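Local coordinates for iron transport multicopper oxidase FET3 (Saccharomyces cerevisiae, PDB 1ZPU), which oxidises ferrous to ferric iron with molecular oxygen at its copper centres, supplying the permease FTR1 for high-affinity iron uptake, and also oxidises cuprous copper, at residues S58-G63 with W103-T108; P393-G398 with H462-W467. All coordinates share one frame; numbering follows the deposited sequence.

Contact 1. Residues S58-G63 with W103-T108; sequences SMHFHG and WYHSHT. With CU1 (copper (I) ion), chain B; CU1 (copper (I) ion), chain C; CU1 (copper (I) ion), chain D.
His60 and His105 form an antiparallel hydrogen-bonded pair, His60 N to His105 O at 2.8 Å and His105 N to His60 O at 3.0 Å, on short strands running at 149° to each other. Phe61 and Tyr104 form the adjoining non-hydrogen-bonded pair; on their side of the sheet, Met59 SD approaches Tyr104 CD1 to 3.5 Å, an oblique Met-aromatic contact. His60, His62 and His105 on the other side, with His107 just past the strand, supply half of the trinuclear copper cluster's eight histidine ligands from the first cupredoxin domain. His60 NE2 takes the type 2 copper, its ND1 bonded to Asp73 O, and His107 NE2 a type 3 copper. The other type 3 copper is held by His62 ND1 at 1.9 Å, His105 NE2 at 2.1 Å and His464; His62 NE2 bonds to Asp437 OD2. CG of His105 sits between backbone N and carbonyl carbon (chi1 57°), which lets ND1 donate to Ser106 O while NE2 binds the copper. Trp103 NE1 lies over one face of the His62 ring, toward its rim, in an offset stack with planes 22° apart. An alanine in place of Trp103 is likely to open a gap at that face and leave the His62 ring less firmly supported.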
ATOM      1  N   SER A  58      13.084  -2.095   6.910  1.00 69.16           N
ATOM      2  CA  SER A  58      12.462  -0.813   7.181  1.00 69.13           C
ATOM      3  C   SER A  58      11.056  -1.136   7.594  1.00 69.37           C
ATOM      4  O   SER A  58      10.633  -2.282   7.452  1.00 69.56           O
ATOM      5  CB  SER A  58      12.438   0.041   5.930  1.00 69.01           C
ATOM      6  OG  SER A  58      11.933  -0.710   4.848  1.00 68.53           O
ATOM      7  N   MET A  59      10.335  -0.141   8.109  1.00 69.46           N
ATOM      8  CA  MET A  59       8.924  -0.312   8.443  1.00 69.72           C
ATOM      9  C   MET A  59       8.190   0.946   8.090  1.00 69.41           C
ATOM     10  O   MET A  59       8.598   2.037   8.486  1.00 69.39           O
ATOM     11  CB  MET A  59       8.742  -0.604   9.931  1.00 70.07           C
ATOM     12  CG  MET A  59       7.320  -0.979  10.334  1.00 70.64           C
ATOM     13  SD  MET A  59       7.286  -2.076  11.773  1.00 71.62           S
ATOM     14  CE  MET A  59       8.050  -1.011  12.978  1.00 72.67           C
ATOM     15  N   HIS A  60       7.108   0.779   7.338  1.00 69.26           N
ATOM     16  CA  HIS A  60       6.279   1.883   6.905  1.00 69.05           C
ATOM     17  C   HIS A  60       4.899   1.717   7.507  1.00 69.14           C
ATOM     18  O   HIS A  60       4.372   0.617   7.539  1.00 69.42           O
ATOM     19  CB  HIS A  60       6.181   1.879   5.387  1.00 68.82           C
ATOM     20  CG  HIS A  60       5.081   2.743   4.846  1.00 69.06           C
ATOM     21  ND1 HIS A  60       4.928   4.064   5.202  1.00 69.15           N
ATOM     22  CD2 HIS A  60       4.100   2.481   3.954  1.00 68.61           C
ATOM     23  CE1 HIS A  60       3.888   4.572   4.571  1.00 68.01           C
ATOM     24  NE2 HIS A  60       3.373   3.635   3.803  1.00 68.29           N
ATOM     25  N   PHE A  61       4.312   2.812   7.974  1.00 69.05           N
ATOM     26  CA  PHE A  61       2.978   2.785   8.556  1.00 68.86           C
ATOM     27  C   PHE A  61       1.969   3.368   7.579  1.00 69.01           C
ATOM     28  O   PHE A  61       1.834   4.583   7.446  1.00 69.18           O
ATOM     29  CB  PHE A  61       2.994   3.467   9.915  1.00 68.44           C
ATOM     30  CG  PHE A  61       4.082   2.954  10.795  1.00 68.65           C
ATOM     31  CD1 PHE A  61       5.377   3.505  10.724  1.00 68.18           C
ATOM     32  CD2 PHE A  61       3.854   1.871  11.636  1.00 68.04           C
ATOM     33  CE1 PHE A  61       6.403   3.004  11.500  1.00 67.07           C
ATOM     34  CE2 PHE A  61       4.887   1.361  12.419  1.00 67.62           C
ATOM     35  CZ  PHE A  61       6.157   1.930  12.353  1.00 67.35           C
ATOM     36  N   HIS A  62       1.285   2.465   6.887  1.00 69.03           N
ATOM     37  CA  HIS A  62       0.510   2.782   5.701  1.00 68.91           C
ATOM     38  C   HIS A  62      -0.684   3.645   6.020  1.00 69.13           C
ATOM     39  O   HIS A  62      -1.594   3.221   6.738  1.00 69.25           O
ATOM     40  CB  HIS A  62       0.023   1.495   5.043  1.00 68.50           C
ATOM     41  CG  HIS A  62      -0.651   1.718   3.729  1.00 68.90           C
ATOM     42  ND1 HIS A  62      -0.140   1.239   2.544  1.00 68.04           N
ATOM     43  CD2 HIS A  62      -1.788   2.385   3.411  1.00 69.04           C
ATOM     44  CE1 HIS A  62      -0.936   1.597   1.553  1.00 69.02           C
ATOM     45  NE2 HIS A  62      -1.939   2.298   2.050  1.00 69.07           N
ATOM     46  N   GLY A  63      -0.695   4.848   5.458  1.00 69.23           N
ATOM     47  CA  GLY A  63      -1.873   5.704   5.539  1.00 69.18           C
ATOM     48  C   GLY A  63      -1.680   6.860   6.490  1.00 69.08           C
ATOM     49  O   GLY A  63      -2.349   7.882   6.374  1.00 69.54           O
ATOM     50  N   TRP A 103      -2.447  -0.132   8.484  1.00 68.61           N
ATOM     51  CA  TRP A 103      -1.530  -1.235   8.707  1.00 68.37           C
ATOM     52  C   TRP A 103      -0.079  -0.804   8.540  1.00 68.67           C
ATOM     53  O   TRP A 103       0.225   0.280   8.024  1.00 68.79           O
ATOM     54  CB  TRP A 103      -1.844  -2.430   7.801  1.00 67.95           C
ATOM     55  CG  TRP A 103      -1.744  -2.191   6.307  1.00 67.57           C
ATOM     56  CD1 TRP A 103      -2.443  -1.281   5.583  1.00 67.23           C
ATOM     57  CD2 TRP A 103      -0.950  -2.926   5.362  1.00 66.53           C
ATOM     58  NE1 TRP A 103      -2.111  -1.368   4.260  1.00 67.50           N
ATOM     59  CE2 TRP A 103      -1.199  -2.373   4.092  1.00 66.59           C
ATOM     60  CE3 TRP A 103      -0.048  -3.986   5.468  1.00 66.26           C
ATOM     61  CZ2 TRP A 103      -0.578  -2.838   2.935  1.00 66.63           C
ATOM     62  CZ3 TRP A 103       0.568  -4.457   4.317  1.00 67.02           C
ATOM     63  CH2 TRP A 103       0.302  -3.883   3.066  1.00 67.29           C
ATOM     64  N   TYR A 104       0.819  -1.659   9.004  1.00 68.65           N
ATOM     65  CA  TYR A 104       2.224  -1.413   8.850  1.00 68.42           C
ATOM     66  C   TYR A 104       2.864  -2.583   8.125  1.00 68.60           C
ATOM     67  O   TYR A 104       2.468  -3.732   8.307  1.00 68.80           O
ATOM     68  CB  TYR A 104       2.853  -1.205  10.220  1.00 68.28           C
ATOM     69  CG  TYR A 104       2.937  -2.434  11.086  1.00 67.83           C
ATOM     70  CD1 TYR A 104       4.056  -3.256  11.042  1.00 66.94           C
ATOM     71  CD2 TYR A 104       1.914  -2.756  11.979  1.00 67.72           C
ATOM     72  CE1 TYR A 104       4.150  -4.373  11.848  1.00 67.74           C
ATOM     73  CE2 TYR A 104       1.998  -3.884  12.795  1.00 67.93           C
ATOM     74  CZ  TYR A 104       3.123  -4.688  12.724  1.00 68.17           C
ATOM     75  OH  TYR A 104       3.239  -5.801  13.532  1.00 68.08           O
ATOM     76  N   HIS A 105       3.847  -2.289   7.289  1.00 68.55           N
ATOM     77  CA  HIS A 105       4.581  -3.325   6.579  1.00 68.69           C
ATOM     78  C   HIS A 105       6.010  -2.886   6.336  1.00 68.80           C
ATOM     79  O   HIS A 105       6.299  -1.689   6.323  1.00 68.95           O
ATOM     80  CB  HIS A 105       3.906  -3.665   5.239  1.00 68.49           C
ATOM     81  CG  HIS A 105       3.734  -2.495   4.314  1.00 68.31           C
ATOM     82  ND1 HIS A 105       4.734  -2.053   3.471  1.00 68.87           N
ATOM     83  CD2 HIS A 105       2.666  -1.694   4.078  1.00 67.23           C
ATOM     84  CE1 HIS A 105       4.292  -1.019   2.772  1.00 68.29           C
ATOM     85  NE2 HIS A 105       3.041  -0.783   3.121  1.00 66.84           N
ATOM     86  N   SER A 106       6.898  -3.853   6.151  1.00 68.73           N
ATOM     87  CA  SER A 106       8.254  -3.568   5.711  1.00 68.77           C
ATOM     88  C   SER A 106       8.192  -2.878   4.368  1.00 68.89           C
ATOM     89  O   SER A 106       7.349  -3.206   3.539  1.00 69.09           O
ATOM     90  CB  SER A 106       9.042  -4.869   5.581  1.00 68.66           C
ATOM     91  OG  SER A 106      10.266  -4.674   4.900  1.00 68.79           O
ATOM     92  N   HIS A 107       9.069  -1.912   4.145  1.00 69.08           N
ATOM     93  CA  HIS A 107       9.133  -1.264   2.836  1.00 69.31           C
ATOM     94  C   HIS A 107      10.432  -1.597   2.083  1.00 69.48           C
ATOM     95  O   HIS A 107      10.801  -0.889   1.143  1.00 69.54           O
ATOM     96  CB  HIS A 107       8.945   0.252   2.967  1.00 69.28           C
ATOM     97  CG  HIS A 107       8.119   0.850   1.870  1.00 69.93           C
ATOM     98  ND1 HIS A 107       8.626   1.112   0.616  1.00 70.47           N
ATOM     99  CD2 HIS A 107       6.818   1.225   1.837  1.00 70.49           C
ATOM    100  CE1 HIS A 107       7.672   1.627  -0.140  1.00 70.68           C
ATOM    101  NE2 HIS A 107       6.564   1.698   0.574  1.00 70.29           N
ATOM    102  N   THR A 108      11.121  -2.667   2.494  1.00 69.60           N
ATOM    103  CA  THR A 108      12.304  -3.105   1.781  1.00 70.11           C
ATOM    104  C   THR A 108      11.866  -3.927   0.562  1.00 70.65           C
ATOM    105  O   THR A 108      10.862  -3.577  -0.051  1.00 71.27           O
ATOM    106  CB  THR A 108      13.342  -3.749   2.719  1.00 70.52           C
ATOM    107  OG1 THR A 108      13.696  -2.787   3.720  1.00 70.80           O
ATOM    108  CG2 THR A 108      14.609  -4.114   1.970  1.00 69.26           C
TER
HETATM  109 CU   CU1 B1003       1.502   0.247   2.205  1.00 89.16          CU
HETATM  110 CU   CU1 C1004       1.795   4.288   2.622  1.00100.00          CU
HETATM  111 CU   CU1 D1002       5.093   2.935  -0.246  1.00 87.41          CU

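Contact 2. Residues P393-G398 with H462-W467; sequences PFHLHG and HCHIEW. With CU1 (copper (I) ion), chain C; CU1 (copper (I) ion), chain D; CU1 (copper (I) ion), chain E; CU1 (copper (I) ion), chain B.
The carbonyl O of His462 accepts the 2.8 Å bond of His395 N and also receives a weaker CA-H...O contact from Phe394 CA at 3.3 Å. His462 N returns a bond to His395 O, completing an antiparallel hydrogen-bonded pair, and farther on His464 N donates to Pro393 O at 2.9 Å. Between these bonds stands the non-hydrogen-bonded pair of Phe394 and Cys463. Cys463 SG lies anti to its backbone N (chi1 -176°), which carries the sulfur to the type 1 copper at 2.2 Å; Cys463 SG also accepts a long bond from Ile465 N, 3.5 Å. The sulfur sits above the face of the Phe394 ring, 4.9 Å from the ring centroid, while His392 and His468 complete this metal site. The run His462-Cys463-His464 is the His-Cys-His motif of multicopper oxidases, here in the third cupredoxin domain, where the cysteine serves the type 1 site and its two neighbours the type 3 pair; in this family it is the accepted electron path to the trinuclear cluster. His462 ND1 donates to Cys463 O at 2.6 Å from well above the carbonyl plane, 74° out of it, thereby helping to fix the ring whose NE2 binds one type 3 copper. His397 NE2 meets the same metal, completed by His107, the two rings rim to rim with planes at 51°. The type 2 copper, bound by His395 NE2 and His60, lies over the centre of the His397 ring. Outside, His395 ND1 bonds to Asp437 O and His397 ND1 to Asp73 OD2. His395 CD2 comes to the edge of the His464 ring, the two planes oblique. Ile465, the N-cap of helix 466-470, crosses Pro393 at about a right angle, CD1 against Pro393 CD.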
ATOM      1  N   PRO A 393      -2.992  -1.069  -8.288  1.00 69.17           N
ATOM      2  CA  PRO A 393      -3.402  -0.216  -7.197  1.00 69.03           C
ATOM      3  C   PRO A 393      -2.269   0.757  -6.819  1.00 69.00           C
ATOM      4  O   PRO A 393      -1.262   0.357  -6.252  1.00 69.28           O
ATOM      5  CB  PRO A 393      -3.679  -1.218  -6.086  1.00 68.76           C
ATOM      6  CG  PRO A 393      -2.788  -2.392  -6.396  1.00 69.23           C
ATOM      7  CD  PRO A 393      -2.289  -2.264  -7.804  1.00 69.35           C
ATOM      8  N   PHE A 394      -2.426   2.022  -7.159  1.00 68.77           N
ATOM      9  CA  PHE A 394      -1.435   3.011  -6.806  1.00 68.56           C
ATOM     10  C   PHE A 394      -1.758   3.629  -5.473  1.00 68.74           C
ATOM     11  O   PHE A 394      -2.922   3.852  -5.141  1.00 68.69           O
ATOM     12  CB  PHE A 394      -1.298   4.078  -7.887  1.00 68.42           C
ATOM     13  CG  PHE A 394      -0.679   3.563  -9.144  1.00 68.18           C
ATOM     14  CD1 PHE A 394      -1.471   3.095 -10.182  1.00 67.17           C
ATOM     15  CD2 PHE A 394       0.703   3.498  -9.275  1.00 68.01           C
ATOM     16  CE1 PHE A 394      -0.894   2.587 -11.337  1.00 66.62           C
ATOM     17  CE2 PHE A 394       1.281   2.992 -10.443  1.00 67.49           C
ATOM     18  CZ  PHE A 394       0.473   2.545 -11.474  1.00 66.61           C
ATOM     19  N   HIS A 395      -0.704   3.891  -4.708  1.00 68.71           N
ATOM     20  CA  HIS A 395      -0.845   4.407  -3.379  1.00 68.54           C
ATOM     21  C   HIS A 395       0.036   5.643  -3.210  1.00 68.92           C
ATOM     22  O   HIS A 395       1.140   5.720  -3.783  1.00 69.03           O
ATOM     23  CB  HIS A 395      -0.532   3.314  -2.360  1.00 68.21           C
ATOM     24  CG  HIS A 395      -0.206   3.837  -0.996  1.00 68.47           C
ATOM     25  ND1 HIS A 395      -1.125   4.506  -0.215  1.00 67.76           N
ATOM     26  CD2 HIS A 395       0.949   3.821  -0.292  1.00 67.70           C
ATOM     27  CE1 HIS A 395      -0.552   4.866   0.915  1.00 67.48           C
ATOM     28  NE2 HIS A 395       0.705   4.461   0.894  1.00 67.39           N
ATOM     29  N   LEU A 396      -0.474   6.609  -2.436  1.00 68.86           N
ATOM     30  CA  LEU A 396       0.205   7.871  -2.207  1.00 68.91           C
ATOM     31  C   LEU A 396       0.493   8.075  -0.736  1.00 69.05           C
ATOM     32  O   LEU A 396      -0.430   8.101   0.078  1.00 69.42           O
ATOM     33  CB  LEU A 396      -0.641   9.032  -2.732  1.00 68.91           C
ATOM     34  CG  LEU A 396      -0.151  10.476  -2.518  1.00 69.20           C
ATOM     35  CD1 LEU A 396       1.133  10.805  -3.305  1.00 67.55           C
ATOM     36  CD2 LEU A 396      -1.275  11.457  -2.866  1.00 68.73           C
ATOM     37  N   HIS A 397       1.772   8.226  -0.393  1.00 69.13           N
ATOM     38  CA  HIS A 397       2.175   8.485   0.991  1.00 69.02           C
ATOM     39  C   HIS A 397       1.790   9.908   1.393  1.00 69.11           C
ATOM     40  O   HIS A 397       1.704  10.793   0.536  1.00 69.12           O
ATOM     41  CB  HIS A 397       3.674   8.315   1.152  1.00 68.71           C
ATOM     42  CG  HIS A 397       4.135   6.894   1.126  1.00 68.95           C
ATOM     43  ND1 HIS A 397       4.926   6.356   2.117  1.00 68.88           N
ATOM     44  CD2 HIS A 397       3.937   5.904   0.223  1.00 69.75           C
ATOM     45  CE1 HIS A 397       5.192   5.096   1.825  1.00 69.68           C
ATOM     46  NE2 HIS A 397       4.603   4.796   0.682  1.00 69.03           N
ATOM     47  N   GLY A 398       1.536  10.113   2.688  1.00 69.02           N
ATOM     48  CA  GLY A 398       1.324  11.449   3.248  1.00 69.08           C
ATOM     49  C   GLY A 398      -0.031  12.115   3.044  1.00 69.17           C
ATOM     50  O   GLY A 398      -0.292  13.169   3.619  1.00 69.32           O
ATOM     51  N   HIS A 462       3.482   5.223  -5.850  1.00 69.02           N
ATOM     52  CA  HIS A 462       3.839   3.990  -6.538  1.00 69.22           C
ATOM     53  C   HIS A 462       2.721   2.979  -6.577  1.00 69.26           C
ATOM     54  O   HIS A 462       1.737   3.088  -5.841  1.00 69.36           O
ATOM     55  CB  HIS A 462       5.027   3.333  -5.847  1.00 69.38           C
ATOM     56  CG  HIS A 462       4.724   2.860  -4.463  1.00 69.65           C
ATOM     57  ND1 HIS A 462       4.270   1.586  -4.194  1.00 69.97           N
ATOM     58  CD2 HIS A 462       4.798   3.494  -3.270  1.00 70.18           C
ATOM     59  CE1 HIS A 462       4.070   1.459  -2.894  1.00 70.81           C
ATOM     60  NE2 HIS A 462       4.378   2.603  -2.311  1.00 70.63           N
ATOM     61  N   CYS A 463       2.912   1.968  -7.415  1.00 69.33           N
ATOM     62  CA  CYS A 463       2.074   0.789  -7.405  1.00 69.19           C
ATOM     63  C   CYS A 463       2.413  -0.075  -6.192  1.00 69.20           C
ATOM     64  O   CYS A 463       3.581  -0.320  -5.876  1.00 69.68           O
ATOM     65  CB  CYS A 463       2.277   0.004  -8.688  1.00 68.95           C
ATOM     66  SG  CYS A 463       1.206  -1.415  -8.809  1.00 70.47           S
ATOM     67  N   HIS A 464       1.383  -0.534  -5.504  1.00 69.01           N
ATOM     68  CA  HIS A 464       1.566  -1.314  -4.295  1.00 68.48           C
ATOM     69  C   HIS A 464       1.717  -2.818  -4.555  1.00 68.73           C
ATOM     70  O   HIS A 464       1.799  -3.604  -3.616  1.00 69.17           O
ATOM     71  CB  HIS A 464       0.442  -1.042  -3.314  1.00 67.54           C
ATOM     72  CG  HIS A 464       0.885  -1.083  -1.892  1.00 67.22           C
ATOM     73  ND1 HIS A 464       1.218  -2.257  -1.250  1.00 67.49           N
ATOM     74  CD2 HIS A 464       1.081  -0.090  -0.990  1.00 66.47           C
ATOM     75  CE1 HIS A 464       1.591  -1.984  -0.009  1.00 67.54           C
ATOM     76  NE2 HIS A 464       1.510  -0.676   0.175  1.00 65.84           N
ATOM     77  N   ILE A 465       1.759  -3.219  -5.820  1.00 68.65           N
ATOM     78  CA  ILE A 465       2.065  -4.591  -6.147  1.00 68.71           C
ATOM     79  C   ILE A 465       3.561  -4.722  -6.039  1.00 69.17           C
ATOM     80  O   ILE A 465       4.302  -4.117  -6.808  1.00 69.54           O
ATOM     81  CB  ILE A 465       1.626  -4.970  -7.567  1.00 68.99           C
ATOM     82  CG1 ILE A 465       0.097  -5.125  -7.639  1.00 67.78           C
ATOM     83  CG2 ILE A 465       2.345  -6.267  -8.021  1.00 68.78           C
ATOM     84  CD1 ILE A 465      -0.452  -5.207  -9.056  1.00 66.77           C
ATOM     85  N   GLU A 466       4.002  -5.520  -5.080  1.00 69.51           N
ATOM     86  CA  GLU A 466       5.404  -5.606  -4.730  1.00 70.23           C
ATOM     87  C   GLU A 466       6.324  -5.872  -5.915  1.00 69.91           C
ATOM     88  O   GLU A 466       7.420  -5.300  -6.008  1.00 70.09           O
ATOM     89  CB  GLU A 466       5.568  -6.653  -3.642  1.00 70.90           C
ATOM     90  CG  GLU A 466       5.306  -6.073  -2.252  1.00 74.91           C
ATOM     91  CD  GLU A 466       6.472  -5.196  -1.763  1.00 79.16           C
ATOM     92  OE1 GLU A 466       7.561  -5.772  -1.473  1.00 80.76           O
ATOM     93  OE2 GLU A 466       6.295  -3.945  -1.678  1.00 79.67           O
ATOM     94  N   TRP A 467       5.868  -6.729  -6.825  1.00 69.43           N
ATOM     95  CA  TRP A 467       6.625  -7.043  -8.027  1.00 68.83           C
ATOM     96  C   TRP A 467       6.822  -5.810  -8.904  1.00 68.83           C
ATOM     97  O   TRP A 467       7.900  -5.607  -9.454  1.00 69.06           O
ATOM     98  CB  TRP A 467       5.935  -8.158  -8.805  1.00 68.57           C
ATOM     99  CG  TRP A 467       5.550  -9.330  -7.931  1.00 68.87           C
ATOM    100  CD1 TRP A 467       4.284  -9.776  -7.668  1.00 68.12           C
ATOM    101  CD2 TRP A 467       6.445 -10.201  -7.208  1.00 67.80           C
ATOM    102  NE1 TRP A 467       4.340 -10.877  -6.835  1.00 68.37           N
ATOM    103  CE2 TRP A 467       5.649 -11.150  -6.534  1.00 67.51           C
ATOM    104  CE3 TRP A 467       7.838 -10.265  -7.073  1.00 67.22           C
ATOM    105  CZ2 TRP A 467       6.193 -12.153  -5.734  1.00 67.46           C
ATOM    106  CZ3 TRP A 467       8.386 -11.255  -6.277  1.00 68.06           C
ATOM    107  CH2 TRP A 467       7.560 -12.191  -5.612  1.00 68.31           C
TER
HETATM  108 CU   CU1 C1004       1.795   4.288   2.622  1.00100.00          CU
HETATM  109 CU   CU1 D1002       5.093   2.935  -0.246  1.00 87.41          CU
HETATM  110 CU   CU1 E1001       1.247  -2.441 -10.746  1.00 82.54          CU
HETATM  111 CU   CU1 B1003       1.502   0.247   2.205  1.00 89.16          CU

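How the contacts relate
Both contacts are buried strand pairings near the middle of the chain, contact 1 in the first cupredoxin domain and contact 2 in the third, and the three coppers of the trinuclear cluster bridge them. Each offers two His-X-His runs, one per segment, and every cluster metal takes ligands from both domains. The middle residues differ: Ser106 in contact 1 makes an ST turn, whereas its counterpart Cys463 in contact 2 adds a type 1 copper. Two aspartates each serve both contacts: Asp73 receives His60 on its backbone O and His397 on OD2, Asp437 receives His62 on OD2 and His395 on its backbone O. The rings of His62 and His395 also stack.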